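Local coordinates for conjugal transfer protein TRWB (Escherichia coli, PDB 1E9R), which probably works as a ring-shaped P-loop ATPase that couples DNA to the secretion machinery during bacterial conjugation, at residues B[109-114]-B[427-432]. Residues are numbered along the deposited sequence; the frame is centred on the assembly and turned at random.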
ATOM      1  N   ASP B 109      38.354  -1.830 -23.675  1.00 45.80           N
ATOM      2  CA  ASP B 109      38.672  -1.474 -25.043  1.00 44.37           C
ATOM      3  C   ASP B 109      40.060  -0.843 -25.034  1.00 45.13           C
ATOM      4  O   ASP B 109      40.370   0.014 -24.203  1.00 45.25           O
ATOM      5  CB  ASP B 109      37.625  -0.503 -25.603  1.00 41.78           C
ATOM      6  CG  ASP B 109      37.744  -0.316 -27.097  1.00 39.94           C
ATOM      7  OD1 ASP B 109      38.750   0.265 -27.542  1.00 41.29           O
ATOM      8  OD2 ASP B 109      36.837  -0.752 -27.833  1.00 41.22           O
ATOM      9  N   GLN B 110      40.890  -1.304 -25.960  1.00 45.33           N
ATOM     10  CA  GLN B 110      42.263  -0.850 -26.126  1.00 45.33           C
ATOM     11  C   GLN B 110      42.354   0.669 -26.250  1.00 44.64           C
ATOM     12  O   GLN B 110      43.302   1.299 -25.763  1.00 43.01           O
ATOM     13  CB  GLN B 110      42.829  -1.504 -27.393  1.00 47.95           C
ATOM     14  CG  GLN B 110      44.292  -1.244 -27.683  1.00 52.79           C
ATOM     15  CD  GLN B 110      45.202  -1.896 -26.662  1.00 56.43           C
ATOM     16  OE1 GLN B 110      45.506  -1.314 -25.616  1.00 57.42           O
ATOM     17  NE2 GLN B 110      45.630  -3.121 -26.955  1.00 56.96           N
ATOM     18  N   ARG B 111      41.349   1.245 -26.905  1.00 43.35           N
ATOM     19  CA  ARG B 111      41.290   2.679 -27.171  1.00 43.77           C
ATOM     20  C   ARG B 111      40.782   3.570 -26.037  1.00 42.36           C
ATOM     21  O   ARG B 111      40.873   4.789 -26.120  1.00 41.52           O
ATOM     22  CB  ARG B 111      40.434   2.916 -28.422  1.00 44.09           C
ATOM     23  CG  ARG B 111      40.912   2.178 -29.670  1.00 42.53           C
ATOM     24  CD  ARG B 111      39.811   2.130 -30.720  1.00 42.73           C
ATOM     25  NE  ARG B 111      38.697   1.290 -30.281  1.00 44.81           N
ATOM     26  CZ  ARG B 111      37.612   1.039 -31.006  1.00 43.02           C
ATOM     27  NH1 ARG B 111      37.486   1.569 -32.213  1.00 40.00           N
ATOM     28  NH2 ARG B 111      36.670   0.235 -30.536  1.00 41.94           N
ATOM     29  N   THR B 112      40.252   2.977 -24.978  1.00 42.40           N
ATOM     30  CA  THR B 112      39.725   3.779 -23.877  1.00 43.32           C
ATOM     31  C   THR B 112      40.737   4.740 -23.279  1.00 43.02           C
ATOM     32  O   THR B 112      41.934   4.477 -23.286  1.00 43.88           O
ATOM     33  CB  THR B 112      39.218   2.901 -22.717  1.00 45.19           C
ATOM     34  OG1 THR B 112      38.643   3.739 -21.710  1.00 44.30           O
ATOM     35  CG2 THR B 112      40.369   2.122 -22.088  1.00 41.77           C
ATOM     36  N   LYS B 113      40.252   5.860 -22.757  1.00 42.91           N
ATOM     37  CA  LYS B 113      41.135   6.818 -22.103  1.00 42.97           C
ATOM     38  C   LYS B 113      41.321   6.282 -20.681  1.00 42.25           C
ATOM     39  O   LYS B 113      40.558   5.408 -20.239  1.00 40.77           O
ATOM     40  CB  LYS B 113      40.480   8.195 -22.040  1.00 44.34           C
ATOM     41  CG  LYS B 113      40.011   8.730 -23.378  1.00 48.34           C
ATOM     42  CD  LYS B 113      41.159   9.218 -24.235  1.00 50.21           C
ATOM     43  CE  LYS B 113      41.898  10.358 -23.558  1.00 52.52           C
ATOM     44  NZ  LYS B 113      43.021  10.863 -24.404  1.00 54.66           N
ATOM     45  N   GLY B 114      42.331   6.785 -19.973  1.00 41.97           N
ATOM     46  CA  GLY B 114      42.569   6.346 -18.605  1.00 40.69           C
ATOM     47  C   GLY B 114      41.760   7.240 -17.693  1.00 39.67           C
ATOM     48  O   GLY B 114      41.686   8.442 -17.948  1.00 41.67           O
ATOM     49  N   ASN B 427      30.694   1.314 -41.597  1.00 68.79           N
ATOM     50  CA  ASN B 427      31.591   1.271 -40.453  1.00 69.04           C
ATOM     51  C   ASN B 427      32.864   2.051 -40.704  1.00 67.87           C
ATOM     52  O   ASN B 427      33.710   1.629 -41.485  1.00 69.67           O
ATOM     53  CB  ASN B 427      31.940  -0.176 -40.121  1.00 71.12           C
ATOM     54  CG  ASN B 427      30.725  -0.982 -39.726  1.00 74.88           C
ATOM     55  OD1 ASN B 427      30.796  -2.203 -39.590  1.00 76.86           O
ATOM     56  ND2 ASN B 427      29.593  -0.298 -39.531  1.00 76.31           N
ATOM     57  N   ARG B 428      33.002   3.188 -40.034  1.00 65.59           N
ATOM     58  CA  ARG B 428      34.187   4.012 -40.197  1.00 64.43           C
ATOM     59  C   ARG B 428      35.174   3.745 -39.061  1.00 63.30           C
ATOM     60  O   ARG B 428      36.078   4.542 -38.801  1.00 62.19           O
ATOM     61  CB  ARG B 428      33.791   5.494 -40.240  1.00 65.41           C
ATOM     62  CG  ARG B 428      33.605   6.158 -38.892  1.00 66.99           C
ATOM     63  CD  ARG B 428      32.720   7.392 -39.007  1.00 69.56           C
ATOM     64  NE  ARG B 428      33.118   8.321 -40.064  1.00 72.21           N
ATOM     65  CZ  ARG B 428      34.209   9.086 -40.040  1.00 74.13           C
ATOM     66  NH1 ARG B 428      35.044   9.046 -39.007  1.00 75.32           N
ATOM     67  NH2 ARG B 428      34.455   9.911 -41.050  1.00 75.13           N
ATOM     68  N   GLN B 429      35.006   2.605 -38.395  1.00 61.67           N
ATOM     69  CA  GLN B 429      35.871   2.238 -37.281  1.00 59.08           C
ATOM     70  C   GLN B 429      35.333   0.960 -36.635  1.00 56.58           C
ATOM     71  O   GLN B 429      34.149   0.647 -36.762  1.00 56.37           O
ATOM     72  CB  GLN B 429      35.880   3.379 -36.262  1.00 61.10           C
ATOM     73  CG  GLN B 429      37.109   3.458 -35.396  1.00 64.02           C
ATOM     74  CD  GLN B 429      37.066   4.636 -34.445  1.00 66.42           C
ATOM     75  OE1 GLN B 429      38.013   4.876 -33.690  1.00 68.02           O
ATOM     76  NE2 GLN B 429      35.962   5.380 -34.471  1.00 66.39           N
ATOM     77  N   PRO B 430      36.199   0.181 -35.967  1.00 54.15           N
ATOM     78  CA  PRO B 430      35.695  -1.042 -35.332  1.00 52.68           C
ATOM     79  C   PRO B 430      34.931  -0.719 -34.032  1.00 51.86           C
ATOM     80  O   PRO B 430      35.348   0.134 -33.243  1.00 48.00           O
ATOM     81  CB  PRO B 430      36.972  -1.855 -35.091  1.00 52.94           C
ATOM     82  CG  PRO B 430      37.995  -0.801 -34.867  1.00 52.90           C
ATOM     83  CD  PRO B 430      37.670   0.215 -35.943  1.00 53.38           C
ATOM     84  N   ALA B 431      33.803  -1.390 -33.827  1.00 51.04           N
ATOM     85  CA  ALA B 431      32.987  -1.163 -32.640  1.00 50.22           C
ATOM     86  C   ALA B 431      33.742  -1.452 -31.340  1.00 51.13           C
ATOM     87  O   ALA B 431      33.630  -0.705 -30.367  1.00 49.73           O
ATOM     88  CB  ALA B 431      31.736  -2.018 -32.711  1.00 48.23           C
ATOM     89  N   PHE B 432      34.509  -2.536 -31.328  1.00 52.21           N
ATOM     90  CA  PHE B 432      35.263  -2.921 -30.141  1.00 53.60           C
ATOM     91  C   PHE B 432      36.672  -3.400 -30.495  1.00 54.40           C
ATOM     92  O   PHE B 432      36.863  -4.152 -31.447  1.00 55.05           O
ATOM     93  CB  PHE B 432      34.508  -4.032 -29.402  1.00 53.87           C
ATOM     94  CG  PHE B 432      35.195  -4.526 -28.144  1.00 55.03           C
ATOM     95  CD1 PHE B 432      35.354  -3.687 -27.036  1.00 54.72           C
ATOM     96  CD2 PHE B 432      35.661  -5.845 -28.058  1.00 54.83           C
ATOM     97  CE1 PHE B 432      35.964  -4.153 -25.861  1.00 56.01           C
ATOM     98  CE2 PHE B 432      36.273  -6.323 -26.888  1.00 54.06           C
ATOM     99  CZ  PHE B 432      36.423  -5.475 -25.788  1.00 55.74           C
TER
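R111, its chain bent at chi3 (-67°), grips backbone oxygens of P430 and A431 with the end of its guanidinium. R111 NH1 donates to P430 O at 2.8 Å, in the carbonyl plane, while R111 NH2 reaches the same oxygen at 3.0 Å from above that plane. A weak third bond runs from R111 NH2 to A431 O (3.2 Å). The NE–NH2 side of the guanidinium meets D109 side-on, R111 NE to D109 OD1 and R111 NH2 to D109 OD2, both 2.9 Å and nearly straight, making a salt bridge; NH2 serves both partners. D109 OD1 also takes the backbone N of R111 on its anti lone pair, an Asx turn within the type I beta turn D109–T112. That turn follows strand 103-105, at one edge, within this chain, of the P-loop NTPase mixed sheet, and the contact joins it to the loop after strand 415-419. A leucine at R111 would probably leave the P430 carbonyl without its two donors and D109 without its cationic mate. F432 packs against the carboxylate, its CD1 3.4 Å from D109 OD2, planes 79° apart; that oxygen accepts from V433 N. P430 CG and Q429 CG pack 3.6 and 3.7 Å from R111 NH1.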